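Local coordinates for protein aspartate aminotransferase (Rhodobacter sphaeroides, PDB 3NRA) that probably catalyses the pyridoxal 5'-phosphate-dependent transfer of an amino group from L-aspartate to 2-oxoglutarate, giving oxaloacetate and L-glutamate, at residues V129-P134 with G148-V153; D135-R140 with G369-P374; V182-N187 with T214-Q219. All blocks are in the same frame, centred on the assembly; numbering follows the deposited sequence.

Contact 1. Residues V129-P134 with G148-V153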
ATOM      1  N   VAL B 129      -6.146   1.211  23.215  1.00 14.62           N
ATOM      2  CA  VAL B 129      -6.452   2.213  22.213  1.00 13.16           C
ATOM      3  C   VAL B 129      -7.914   2.568  22.296  1.00 13.50           C
ATOM      4  O   VAL B 129      -8.749   1.677  22.241  1.00 14.62           O
ATOM      5  CB  VAL B 129      -6.150   1.686  20.785  1.00 13.25           C
ATOM      6  CG1 VAL B 129      -6.354   2.803  19.758  1.00 11.23           C
ATOM      7  CG2 VAL B 129      -4.725   1.102  20.712  1.00 11.91           C
ATOM      8  N   ALA B 130      -8.221   3.863  22.477  1.00 12.66           N
ATOM      9  CA  ALA B 130      -9.608   4.363  22.482  1.00 12.73           C
ATOM     10  C   ALA B 130     -10.129   4.440  21.050  1.00 12.49           C
ATOM     11  O   ALA B 130      -9.504   5.079  20.189  1.00 12.28           O
ATOM     12  CB  ALA B 130      -9.692   5.747  23.147  1.00 11.62           C
ATOM     13  N   ILE B 131     -11.251   3.773  20.800  1.00 12.94           N
ATOM     14  CA  ILE B 131     -11.877   3.723  19.460  1.00 13.67           C
ATOM     15  C   ILE B 131     -13.337   4.074  19.643  1.00 13.81           C
ATOM     16  O   ILE B 131     -13.981   3.595  20.593  1.00 14.34           O
ATOM     17  CB  ILE B 131     -11.756   2.306  18.835  1.00 14.35           C
ATOM     18  CG1 ILE B 131     -10.271   1.955  18.572  1.00 15.23           C
ATOM     19  CG2 ILE B 131     -12.628   2.152  17.544  1.00 12.85           C
ATOM     20  CD1 ILE B 131      -9.609   2.829  17.570  1.00 17.30           C
ATOM     21  N   VAL B 132     -13.846   4.944  18.774  1.00 13.26           N
ATOM     22  CA  VAL B 132     -15.243   5.358  18.816  1.00 13.09           C
ATOM     23  C   VAL B 132     -16.147   4.272  18.194  1.00 13.41           C
ATOM     24  O   VAL B 132     -15.750   3.592  17.261  1.00 13.24           O
ATOM     25  CB  VAL B 132     -15.442   6.688  18.043  1.00 13.34           C
ATOM     26  CG1 VAL B 132     -16.945   7.144  18.080  1.00 11.58           C
ATOM     27  CG2 VAL B 132     -14.515   7.792  18.616  1.00 13.29           C
ATOM     28  N   GLN B 133     -17.341   4.112  18.753  1.00 13.30           N
ATOM     29  CA  GLN B 133     -18.380   3.242  18.213  1.00 13.44           C
ATOM     30  C   GLN B 133     -19.669   4.062  18.028  1.00 13.33           C
ATOM     31  O   GLN B 133     -20.155   4.656  18.976  1.00 13.95           O
ATOM     32  CB  GLN B 133     -18.643   2.077  19.184  1.00 13.54           C
ATOM     33  CG  GLN B 133     -17.448   1.180  19.402  1.00 13.95           C
ATOM     34  CD  GLN B 133     -17.788  -0.051  20.186  1.00 14.55           C
ATOM     35  OE1 GLN B 133     -18.500   0.015  21.171  1.00 15.90           O
ATOM     36  NE2 GLN B 133     -17.265  -1.190  19.758  1.00 16.34           N
ATOM     37  N   PRO B 134     -20.191   4.153  16.802  1.00 14.00           N
ATOM     38  CA  PRO B 134     -19.694   3.654  15.539  1.00 13.60           C
ATOM     39  C   PRO B 134     -18.562   4.491  14.970  1.00 13.58           C
ATOM     40  O   PRO B 134     -18.500   5.719  15.211  1.00 13.51           O
ATOM     41  CB  PRO B 134     -20.914   3.745  14.652  1.00 13.45           C
ATOM     42  CG  PRO B 134     -21.642   4.920  15.193  1.00 14.61           C
ATOM     43  CD  PRO B 134     -21.520   4.769  16.636  1.00 14.03           C
ATOM     44  N   GLY B 148      -3.302  -4.710  19.980  1.00 20.23           N
ATOM     45  CA  GLY B 148      -3.762  -3.750  20.973  1.00 19.87           C
ATOM     46  C   GLY B 148      -5.115  -4.153  21.514  1.00 19.75           C
ATOM     47  O   GLY B 148      -5.796  -4.999  20.931  1.00 20.12           O
ATOM     48  N   GLU B 149      -5.506  -3.529  22.619  1.00 19.85           N
ATOM     49  CA  GLU B 149      -6.803  -3.756  23.246  1.00 20.10           C
ATOM     50  C   GLU B 149      -7.680  -2.519  23.009  1.00 19.10           C
ATOM     51  O   GLU B 149      -7.384  -1.431  23.525  1.00 18.66           O
ATOM     52  CB  GLU B 149      -6.605  -3.965  24.729  1.00 20.76           C
ATOM     53  CG  GLU B 149      -7.877  -4.317  25.511  1.00 24.93           C
ATOM     54  CD  GLU B 149      -7.681  -4.235  27.053  1.00 28.53           C
ATOM     55  OE1 GLU B 149      -6.515  -4.331  27.538  1.00 28.08           O
ATOM     56  OE2 GLU B 149      -8.691  -4.039  27.757  1.00 29.93           O
HETATM   57  N   MSE B 150      -8.746  -2.674  22.233  1.00 18.17           N
HETATM   58  CA  MSE B 150      -9.707  -1.573  22.048  1.00 17.49           C
HETATM   59  C   MSE B 150     -10.433  -1.296  23.348  1.00 16.97           C
HETATM   60  O   MSE B 150     -10.940  -2.225  23.992  1.00 16.23           O
HETATM   61  CB  MSE B 150     -10.747  -1.893  20.967  1.00 17.28           C
HETATM   62  CG  MSE B 150     -12.014  -0.952  21.013  1.00 19.05           C
HETATM   63 SE   MSE B 150     -13.116  -1.198  19.457  0.75 19.67          SE
HETATM   64  CE  MSE B 150     -14.014  -2.794  20.096  1.00 22.02           C
ATOM     65  N   VAL B 151     -10.515  -0.010  23.702  1.00 16.41           N
ATOM     66  CA  VAL B 151     -11.419   0.486  24.741  1.00 16.25           C
ATOM     67  C   VAL B 151     -12.442   1.364  24.024  1.00 16.19           C
ATOM     68  O   VAL B 151     -12.079   2.383  23.442  1.00 16.05           O
ATOM     69  CB  VAL B 151     -10.660   1.301  25.809  1.00 17.98           C
ATOM     70  CG1 VAL B 151     -11.633   1.764  26.980  1.00 17.08           C
ATOM     71  CG2 VAL B 151      -9.475   0.481  26.372  1.00 15.55           C
ATOM     72  N   PRO B 152     -13.698   0.883  23.907  1.00 16.36           N
ATOM     73  CA  PRO B 152     -14.669   1.631  23.138  1.00 15.62           C
ATOM     74  C   PRO B 152     -15.139   2.911  23.859  1.00 15.50           C
ATOM     75  O   PRO B 152     -15.127   2.974  25.066  1.00 15.88           O
ATOM     76  CB  PRO B 152     -15.831   0.651  22.986  1.00 16.27           C
ATOM     77  CG  PRO B 152     -15.714  -0.266  24.120  1.00 17.86           C
ATOM     78  CD  PRO B 152     -14.246  -0.403  24.390  1.00 16.65           C
ATOM     79  N   VAL B 153     -15.441   3.930  23.069  1.00 15.42           N
ATOM     80  CA  VAL B 153     -16.023   5.165  23.520  1.00 14.40           C
ATOM     81  C   VAL B 153     -17.301   5.349  22.715  1.00 14.53           C
ATOM     82  O   VAL B 153     -17.256   5.408  21.482  1.00 13.75           O
ATOM     83  CB  VAL B 153     -15.091   6.333  23.233  1.00 14.05           C
ATOM     84  CG1 VAL B 153     -15.710   7.672  23.744  1.00 12.94           C
ATOM     85  CG2 VAL B 153     -13.688   6.083  23.869  1.00 15.78           C
TER

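Contact 2. Residues D135-R140 with G369-P374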
ATOM      1  N   ASP B 135     -17.662   3.840  14.216  1.00 13.51           N
ATOM      2  CA  ASP B 135     -16.661   4.552  13.455  1.00 13.08           C
ATOM      3  C   ASP B 135     -16.132   3.659  12.291  1.00 13.92           C
ATOM      4  O   ASP B 135     -16.647   2.562  12.024  1.00 13.80           O
ATOM      5  CB  ASP B 135     -15.514   5.009  14.395  1.00 13.93           C
ATOM      6  CG  ASP B 135     -14.849   6.329  13.950  1.00 12.94           C
ATOM      7  OD1 ASP B 135     -14.727   6.553  12.734  1.00 15.49           O
ATOM      8  OD2 ASP B 135     -14.379   7.104  14.822  1.00 11.80           O
ATOM      9  N   TYR B 136     -15.145   4.168  11.591  1.00 13.97           N
ATOM     10  CA  TYR B 136     -14.682   3.608  10.335  1.00 14.26           C
ATOM     11  C   TYR B 136     -14.323   2.119  10.485  1.00 14.40           C
ATOM     12  O   TYR B 136     -13.756   1.702  11.511  1.00 14.00           O
ATOM     13  CB  TYR B 136     -13.463   4.427   9.881  1.00 13.63           C
ATOM     14  CG  TYR B 136     -12.859   4.028   8.583  1.00 14.29           C
ATOM     15  CD1 TYR B 136     -13.522   4.274   7.377  1.00 15.33           C
ATOM     16  CD2 TYR B 136     -11.569   3.512   8.522  1.00 13.97           C
ATOM     17  CE1 TYR B 136     -12.950   3.947   6.161  1.00 13.17           C
ATOM     18  CE2 TYR B 136     -10.999   3.185   7.323  1.00 12.58           C
ATOM     19  CZ  TYR B 136     -11.703   3.425   6.130  1.00 14.15           C
ATOM     20  OH  TYR B 136     -11.143   3.107   4.917  1.00 16.46           O
ATOM     21  N   PHE B 137     -14.674   1.330   9.462  1.00 14.67           N
ATOM     22  CA  PHE B 137     -14.572  -0.162   9.501  1.00 15.73           C
ATOM     23  C   PHE B 137     -13.172  -0.655   9.865  1.00 14.67           C
ATOM     24  O   PHE B 137     -13.018  -1.652  10.583  1.00 14.74           O
ATOM     25  CB  PHE B 137     -15.052  -0.800   8.150  1.00 15.41           C
ATOM     26  CG  PHE B 137     -13.939  -1.000   7.129  1.00 19.58           C
ATOM     27  CD1 PHE B 137     -13.482   0.053   6.358  1.00 21.04           C
ATOM     28  CD2 PHE B 137     -13.305  -2.249   6.995  1.00 21.03           C
ATOM     29  CE1 PHE B 137     -12.381  -0.111   5.480  1.00 22.12           C
ATOM     30  CE2 PHE B 137     -12.240  -2.417   6.107  1.00 24.01           C
ATOM     31  CZ  PHE B 137     -11.782  -1.338   5.350  1.00 23.54           C
ATOM     32  N   ALA B 138     -12.149   0.064   9.412  1.00 14.29           N
ATOM     33  CA  ALA B 138     -10.753  -0.379   9.613  1.00 15.11           C
ATOM     34  C   ALA B 138     -10.223  -0.161  11.057  1.00 14.53           C
ATOM     35  O   ALA B 138      -9.263  -0.782  11.443  1.00 15.65           O
ATOM     36  CB  ALA B 138      -9.813   0.298   8.579  1.00 13.77           C
ATOM     37  N   ASN B 139     -10.861   0.719  11.825  1.00 14.31           N
ATOM     38  CA  ASN B 139     -10.282   1.206  13.091  1.00 13.67           C
ATOM     39  C   ASN B 139     -10.093   0.092  14.130  1.00 14.03           C
ATOM     40  O   ASN B 139      -8.981  -0.152  14.582  1.00 13.48           O
ATOM     41  CB  ASN B 139     -11.127   2.372  13.670  1.00 13.47           C
ATOM     42  CG  ASN B 139     -11.026   3.653  12.825  1.00 13.66           C
ATOM     43  OD1 ASN B 139     -10.432   3.645  11.767  1.00 14.98           O
ATOM     44  ND2 ASN B 139     -11.607   4.767  13.322  1.00 12.45           N
ATOM     45  N   ARG B 140     -11.174  -0.617  14.446  1.00 15.21           N
ATOM     46  CA  ARG B 140     -11.104  -1.800  15.311  1.00 15.29           C
ATOM     47  C   ARG B 140     -10.131  -2.860  14.776  1.00 15.84           C
ATOM     48  O   ARG B 140      -9.317  -3.430  15.547  1.00 13.92           O
ATOM     49  CB  ARG B 140     -12.489  -2.428  15.476  1.00 16.37           C
ATOM     50  CG  ARG B 140     -12.506  -3.584  16.501  1.00 20.06           C
ATOM     51  CD  ARG B 140     -13.870  -4.182  16.710  1.00 26.46           C
ATOM     52  NE  ARG B 140     -13.848  -5.042  17.895  1.00 32.35           N
ATOM     53  CZ  ARG B 140     -14.885  -5.739  18.377  1.00 37.14           C
ATOM     54  NH1 ARG B 140     -16.076  -5.720  17.773  1.00 37.73           N
ATOM     55  NH2 ARG B 140     -14.725  -6.458  19.493  1.00 39.29           N
ATOM     56  N   GLY B 369     -24.811  -1.984   9.217  1.00 13.40           N
ATOM     57  CA  GLY B 369     -24.372  -1.174  10.326  1.00 13.47           C
ATOM     58  C   GLY B 369     -23.358  -1.857  11.224  1.00 14.13           C
ATOM     59  O   GLY B 369     -22.580  -1.166  11.917  1.00 14.08           O
ATOM     60  N   THR B 370     -23.340  -3.210  11.219  1.00 14.85           N
ATOM     61  CA  THR B 370     -22.370  -3.969  12.030  1.00 14.58           C
ATOM     62  C   THR B 370     -20.888  -3.759  11.603  1.00 15.23           C
ATOM     63  O   THR B 370     -19.995  -4.054  12.369  1.00 16.12           O
ATOM     64  CB  THR B 370     -22.690  -5.492  12.044  1.00 15.73           C
ATOM     65  OG1 THR B 370     -22.832  -5.963  10.720  1.00 13.22           O
ATOM     66  CG2 THR B 370     -23.968  -5.781  12.822  1.00 14.71           C
ATOM     67  N   GLU B 371     -20.630  -3.222  10.401  1.00 15.07           N
ATOM     68  CA  GLU B 371     -19.241  -2.864  10.006  0.60 15.17           C
ATOM     69  C   GLU B 371     -18.616  -1.793  10.909  1.00 14.85           C
ATOM     70  O   GLU B 371     -17.382  -1.714  11.024  1.00 14.15           O
ATOM     71  CB  GLU B 371     -19.177  -2.390   8.542  0.60 15.44           C
ATOM     72  CG  GLU B 371     -19.272  -3.518   7.480  0.60 16.95           C
ATOM     73  CD  GLU B 371     -18.209  -4.612   7.669  0.60 20.83           C
ATOM     74  OE1 GLU B 371     -17.002  -4.327   7.502  0.60 20.50           O
ATOM     75  OE2 GLU B 371     -18.592  -5.752   8.002  0.60 23.49           O
ATOM     76  N   PHE B 372     -19.459  -0.977  11.547  1.00 14.30           N
ATOM     77  CA  PHE B 372     -19.010   0.208  12.290  1.00 13.45           C
ATOM     78  C   PHE B 372     -19.093   0.065  13.783  1.00 13.96           C
ATOM     79  O   PHE B 372     -18.403   0.772  14.504  1.00 13.85           O
ATOM     80  CB  PHE B 372     -19.808   1.411  11.842  1.00 12.74           C
ATOM     81  CG  PHE B 372     -19.955   1.489  10.355  1.00 11.44           C
ATOM     82  CD1 PHE B 372     -18.896   1.898   9.567  1.00 12.44           C
ATOM     83  CD2 PHE B 372     -21.106   1.055   9.740  1.00 11.29           C
ATOM     84  CE1 PHE B 372     -18.996   1.909   8.187  1.00 11.99           C
ATOM     85  CE2 PHE B 372     -21.206   1.059   8.347  1.00 13.08           C
ATOM     86  CZ  PHE B 372     -20.164   1.489   7.581  1.00 10.83           C
ATOM     87  N   SER B 373     -19.943  -0.837  14.251  1.00 14.22           N
ATOM     88  CA  SER B 373     -20.038  -1.145  15.666  1.00 14.80           C
ATOM     89  C   SER B 373     -20.942  -2.348  15.806  1.00 15.25           C
ATOM     90  O   SER B 373     -21.912  -2.463  15.063  1.00 16.09           O
ATOM     91  CB  SER B 373     -20.659   0.046  16.409  1.00 14.71           C
ATOM     92  OG  SER B 373     -21.107  -0.303  17.686  1.00 14.79           O
ATOM     93  N   PRO B 374     -20.697  -3.203  16.809  1.00 15.77           N
ATOM     94  CA  PRO B 374     -21.620  -4.311  17.067  1.00 16.76           C
ATOM     95  C   PRO B 374     -23.002  -3.855  17.549  1.00 17.29           C
ATOM     96  O   PRO B 374     -23.932  -4.620  17.508  1.00 19.02           O
ATOM     97  CB  PRO B 374     -20.913  -5.091  18.171  1.00 17.30           C
ATOM     98  CG  PRO B 374     -20.059  -4.090  18.848  1.00 17.69           C
ATOM     99  CD  PRO B 374     -19.627  -3.142  17.819  1.00 15.98           C
TER

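Contact 3. Residues V182-N187 with T214-Q219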
ATOM      1  N   VAL B 182      -3.353   5.986  23.036  1.00 15.71           N
ATOM      2  CA  VAL B 182      -3.760   6.386  21.706  1.00 14.12           C
ATOM      3  C   VAL B 182      -5.294   6.521  21.600  1.00 15.14           C
ATOM      4  O   VAL B 182      -6.040   5.700  22.162  1.00 16.22           O
ATOM      5  CB  VAL B 182      -3.272   5.382  20.657  1.00 13.93           C
ATOM      6  CG1 VAL B 182      -3.679   5.840  19.210  1.00 11.75           C
ATOM      7  CG2 VAL B 182      -1.765   5.179  20.774  1.00 12.77           C
ATOM      8  N   PHE B 183      -5.750   7.542  20.847  1.00 14.93           N
ATOM      9  CA  PHE B 183      -7.151   7.707  20.457  1.00 13.45           C
ATOM     10  C   PHE B 183      -7.227   7.984  18.945  1.00 13.48           C
ATOM     11  O   PHE B 183      -6.569   8.873  18.457  1.00 12.77           O
ATOM     12  CB  PHE B 183      -7.747   8.884  21.234  1.00 14.41           C
ATOM     13  CG  PHE B 183      -9.168   9.260  20.822  1.00 15.25           C
ATOM     14  CD1 PHE B 183     -10.170   8.299  20.740  1.00 13.58           C
ATOM     15  CD2 PHE B 183      -9.515  10.597  20.630  1.00 15.42           C
ATOM     16  CE1 PHE B 183     -11.462   8.649  20.429  1.00 14.31           C
ATOM     17  CE2 PHE B 183     -10.816  10.943  20.267  1.00 15.69           C
ATOM     18  CZ  PHE B 183     -11.788   9.957  20.178  1.00 14.56           C
ATOM     19  N   LEU B 184      -8.043   7.191  18.233  1.00 13.62           N
ATOM     20  CA  LEU B 184      -8.215   7.267  16.784  1.00 13.37           C
ATOM     21  C   LEU B 184      -9.679   7.536  16.531  1.00 13.10           C
ATOM     22  O   LEU B 184     -10.539   6.848  17.118  1.00 14.23           O
ATOM     23  CB  LEU B 184      -7.825   5.934  16.143  1.00 13.21           C
ATOM     24  CG  LEU B 184      -8.287   5.679  14.713  1.00 14.69           C
ATOM     25  CD1 LEU B 184      -7.687   6.717  13.706  1.00 11.48           C
ATOM     26  CD2 LEU B 184      -7.979   4.237  14.309  1.00 11.49           C
ATOM     27  N   PHE B 185      -9.976   8.552  15.708  1.00 12.33           N
ATOM     28  CA  PHE B 185     -11.350   8.882  15.339  1.00 11.87           C
ATOM     29  C   PHE B 185     -11.442   9.569  13.987  1.00 11.90           C
ATOM     30  O   PHE B 185     -10.480  10.242  13.547  1.00 11.52           O
ATOM     31  CB  PHE B 185     -12.028   9.735  16.445  1.00 12.34           C
ATOM     32  CG  PHE B 185     -11.628  11.188  16.454  1.00 12.25           C
ATOM     33  CD1 PHE B 185     -10.358  11.569  16.826  1.00 12.91           C
ATOM     34  CD2 PHE B 185     -12.570  12.183  16.179  1.00 15.48           C
ATOM     35  CE1 PHE B 185      -9.990  12.926  16.870  1.00 15.32           C
ATOM     36  CE2 PHE B 185     -12.217  13.534  16.206  1.00 15.41           C
ATOM     37  CZ  PHE B 185     -10.921  13.905  16.554  1.00 14.64           C
ATOM     38  N   SER B 186     -12.588   9.378  13.310  1.00 11.38           N
ATOM     39  CA  SER B 186     -12.893  10.115  12.099  1.00 12.28           C
ATOM     40  C   SER B 186     -13.790  11.329  12.395  1.00 12.14           C
ATOM     41  O   SER B 186     -14.694  11.261  13.228  1.00 13.68           O
ATOM     42  CB  SER B 186     -13.548   9.202  11.024  1.00 12.52           C
ATOM     43  OG  SER B 186     -14.826   8.787  11.428  1.00 13.01           O
ATOM     44  N   ASN B 187     -13.489  12.430  11.712  1.00 12.46           N
ATOM     45  CA  ASN B 187     -14.210  13.686  11.812  1.00 12.30           C
ATOM     46  C   ASN B 187     -14.188  14.367  10.436  1.00 12.36           C
ATOM     47  O   ASN B 187     -13.150  14.823  10.023  1.00 11.98           O
ATOM     48  CB  ASN B 187     -13.547  14.610  12.829  1.00 12.67           C
ATOM     49  CG  ASN B 187     -14.344  15.859  13.067  1.00 15.01           C
ATOM     50  OD1 ASN B 187     -15.543  15.886  12.817  1.00 16.60           O
ATOM     51  ND2 ASN B 187     -13.686  16.907  13.532  1.00 10.99           N
ATOM     52  N   THR B 214      -1.536  10.132  22.281  1.00 19.12           N
ATOM     53  CA  THR B 214      -1.446  10.474  20.879  1.00 17.62           C
ATOM     54  C   THR B 214      -2.848  10.364  20.266  1.00 16.79           C
ATOM     55  O   THR B 214      -3.606   9.451  20.594  1.00 16.77           O
ATOM     56  CB  THR B 214      -0.438   9.491  20.135  1.00 17.95           C
ATOM     57  OG1 THR B 214       0.898   9.755  20.562  1.00 18.57           O
ATOM     58  CG2 THR B 214      -0.513   9.620  18.664  1.00 16.74           C
ATOM     59  N   VAL B 215      -3.194  11.299  19.398  1.00 15.31           N
ATOM     60  CA  VAL B 215      -4.462  11.275  18.712  1.00 14.61           C
ATOM     61  C   VAL B 215      -4.194  11.212  17.214  1.00 14.17           C
ATOM     62  O   VAL B 215      -3.371  11.976  16.696  1.00 15.18           O
ATOM     63  CB  VAL B 215      -5.312  12.567  19.018  1.00 14.99           C
ATOM     64  CG1 VAL B 215      -6.562  12.580  18.207  1.00 14.61           C
ATOM     65  CG2 VAL B 215      -5.631  12.690  20.523  1.00 13.21           C
ATOM     66  N   ILE B 216      -4.873  10.292  16.539  1.00 13.73           N
ATOM     67  CA  ILE B 216      -4.913  10.206  15.072  1.00 12.73           C
ATOM     68  C   ILE B 216      -6.278  10.711  14.649  1.00 12.92           C
ATOM     69  O   ILE B 216      -7.280  10.087  14.957  1.00 14.37           O
ATOM     70  CB  ILE B 216      -4.745   8.738  14.598  1.00 13.00           C
ATOM     71  CG1 ILE B 216      -3.444   8.120  15.161  1.00 12.69           C
ATOM     72  CG2 ILE B 216      -4.803   8.634  13.048  1.00 10.63           C
ATOM     73  CD1 ILE B 216      -3.439   6.554  15.151  1.00 13.05           C
ATOM     74  N   ALA B 217      -6.332  11.885  14.038  1.00 13.06           N
ATOM     75  CA  ALA B 217      -7.598  12.477  13.600  1.00 13.08           C
ATOM     76  C   ALA B 217      -7.781  12.238  12.096  1.00 12.83           C
ATOM     77  O   ALA B 217      -7.007  12.742  11.280  1.00 11.58           O
ATOM     78  CB  ALA B 217      -7.625  13.953  13.905  1.00 13.23           C
ATOM     79  N   ASP B 218      -8.769  11.405  11.749  1.00 12.58           N
ATOM     80  CA  ASP B 218      -9.027  11.028  10.359  1.00 12.00           C
ATOM     81  C   ASP B 218     -10.081  12.008   9.771  1.00 12.39           C
ATOM     82  O   ASP B 218     -11.301  11.848   9.960  1.00 10.94           O
ATOM     83  CB  ASP B 218      -9.496   9.558  10.298  1.00 12.12           C
ATOM     84  CG  ASP B 218      -9.647   9.034   8.870  1.00 10.40           C
ATOM     85  OD1 ASP B 218      -9.691   9.845   7.938  1.00 11.09           O
ATOM     86  OD2 ASP B 218      -9.746   7.797   8.698  1.00  9.83           O
ATOM     87  N   GLN B 219      -9.582  13.000   9.039  1.00 13.20           N
ATOM     88  CA  GLN B 219     -10.382  14.090   8.517  1.00 13.16           C
ATOM     89  C   GLN B 219     -10.596  13.948   7.038  1.00 13.76           C
ATOM     90  O   GLN B 219     -10.761  14.957   6.311  1.00 14.49           O
ATOM     91  CB  GLN B 219      -9.708  15.420   8.850  1.00 13.42           C
ATOM     92  CG  GLN B 219      -9.301  15.566  10.355  1.00 12.13           C
ATOM     93  CD  GLN B 219      -8.930  17.012  10.737  1.00 12.91           C
ATOM     94  OE1 GLN B 219      -8.888  17.366  11.922  1.00 11.68           O
ATOM     95  NE2 GLN B 219      -8.685  17.859   9.719  1.00 12.60           N
TER
HETATM   96  O   HOH W   1     -10.609  17.586  13.996  1.00  9.43           O

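Contact 1. Residues V129-P134 with G148-V153
Ile-131, Gln-133, Met-150 and Pro-152 carry the side-chain contact across this parallel pairing, the two strands of a beta-alpha-beta unit whose connecting helix is 137-145. Strand 149-154 is the outermost of the large mixed sheet on this side. Met-150, present as selenomethionine, crosses Ile-131 at about a right angle, with SE 3.8 Å from Ile-131 CB and also close to CG2. Its CG stands anti to the backbone N (chi1 164°), which carries the chain over Ile-131, and the bend at chi3 turns the methyl CE to 3.6 Å from Gln-133 NE2. Gln-133 and Pro-152 lie side by side and point the same way: Gln-133 OE1 is 3.3 Å from Pro-152 CB, and CD rests on the same carbon. With an alanine here in place of Gln-133, Pro-152 CB and the methyl of Met-150 would probably lose the amide lying against them, opening a gap at the end of the strand. On the other face Ala-130 CB touches Val-153 CG2 at 4.1 Å.

Behind these contacts runs an unbroken ladder of five backbone hydrogen bonds, from Val-129 N to Glu-149 O at one end to Gln-133 N to Val-153 O at the other. The axes of the two short segments cross at -40°, a strong twist, yet the residues stay in register. Further out, helix 137-145 packs on the face of Val-129, Ile-131 and Met-150, through Val-143 and Arg-140, while Leu-172 and Ala-175 of helix 169-177 cover Ala-130, Val-151 and Val-153. Pro-374 adds a further neighbour to the Gln-133 side chain. Just past the strand, a cis peptide bond precedes Pro-134, whose O accepts a hydrogen bond from Asn-189 ND2.

Contact 2. Residues D135-R140 with G369-P374
Asp-135 N gives the one hydrogen bond between 135-140 and 369-374, to Phe-372 O at 3.2 Å; it is fairly straight at the proton, with the donor tilted from the carbonyl plane. The same two residues meet a second time in the reverse sense, Phe-372 CA lying 3.3 Å from Asp-135 O in a bent CA-H...O contact. A longer but straighter one joins Phe-137 CA to Glu-371 O at 3.6 Å.

Van der Waals contacts gather round the two phenylalanines. Phe-372 has CG beside its backbone N (chi1 -45°), which turns the ring so that Asp-135 O sits at its edge, in plane, 3.4 Å from CD1. One face of the ring carries Glu-371 CB over its centre. Phe-137 CB reaches Glu-371 O at 3.8 Å.

Topologically this is a junction of the two domains of a fold type I aminotransferase: 135-140 leads from the large-domain sheet into helix 137-145, and 369-374 is a turn of the small domain after strand 364-368. The subunit interface lies close by, where Tyr-136 packs on Leu-284 and Phe-137 on Ala-280 of the second subunit.

Asp-135 OD1 accepts the backbone N-H of Tyr-136 at 2.7 Å on its anti side, and it is also hydrogen-bonded to Ser-186 OG, which fixes the carboxylate beside strand 182-186. Arg-140 runs out fully extended; its NE has a long, weak ion pair with Glu-144, and its NH1 passes Pro-374 CD at 4.4 Å, a loose contact made obliquely to the guanidinium.

Contact 3. Residues V182-N187 with T214-Q219
Leu-184 and Ile-216 make the closest side-chain contact between these parallel strands: the methyl CD1 of Leu-184 comes across to 3.5 Å from Ile-216 CG2, the two chains crossing at a slant. Ile-216 CG1 leans the other way, beside its backbone N, and sends CD1 to Val-182 CG1 at 4.1 Å. Leu-115 and Ala-118 of helix 110-120 cover this face.

On the opposite face Phe-185 takes the crowded position between backbone N and carbonyl carbon (chi1 78°), which swings its ring over toward the neighbouring strand. Val-215 CG1 meets the ring at its edge, in plane, 3.7 Å from CE1, and Ala-217 CB approaches CE1 obliquely. Tyr-196 meets the same ring edge-to-face, and Ile-201 of helix 198-211 packs on it.

Five backbone hydrogen bonds fix this register, the shortest from Asp-218 N to Phe-185 O at 2.7 Å. At the C-terminal ends a water bridges the side-chain amides of Asn-187 and Gln-219, accepting from Asn-187 ND2 and donating to Gln-219 OE1 at 2.7 Å; Asn-187 OD1 is held by Tyr-196 N, and Gln-219 NE2 is bonded to His-233 ND1. Asp-218 OD2 hydrogen-bonds N1 of the lysine-pyridoxal 5'-phosphate Schiff base at position 253, the strand-end aspartate that grips the cofactor ring in fold type I enzymes.

How the contacts relate
Contacts 1 and 3 are parallel strand pairs of the same large sheet, joined where Ala-130 N and O bond Val-182 O and Leu-184 N. Contact 3 is almost wholly buried in the middle and ends at the cofactor; contact 1 lies at the margin, where Glu-149 and Pro-152 are exposed. Both rest on repeated backbone ladders and apolar faces. Contact 2 has no strand pairing: a loop and helix start meet a small-domain turn through a single hydrogen bond and loose outer contacts, and half of its touching residues are exposed. It nevertheless touches both others, Phe-372 CB lying on Pro-134 CB of contact 1 and Asn-139 against Leu-184 of contact 3.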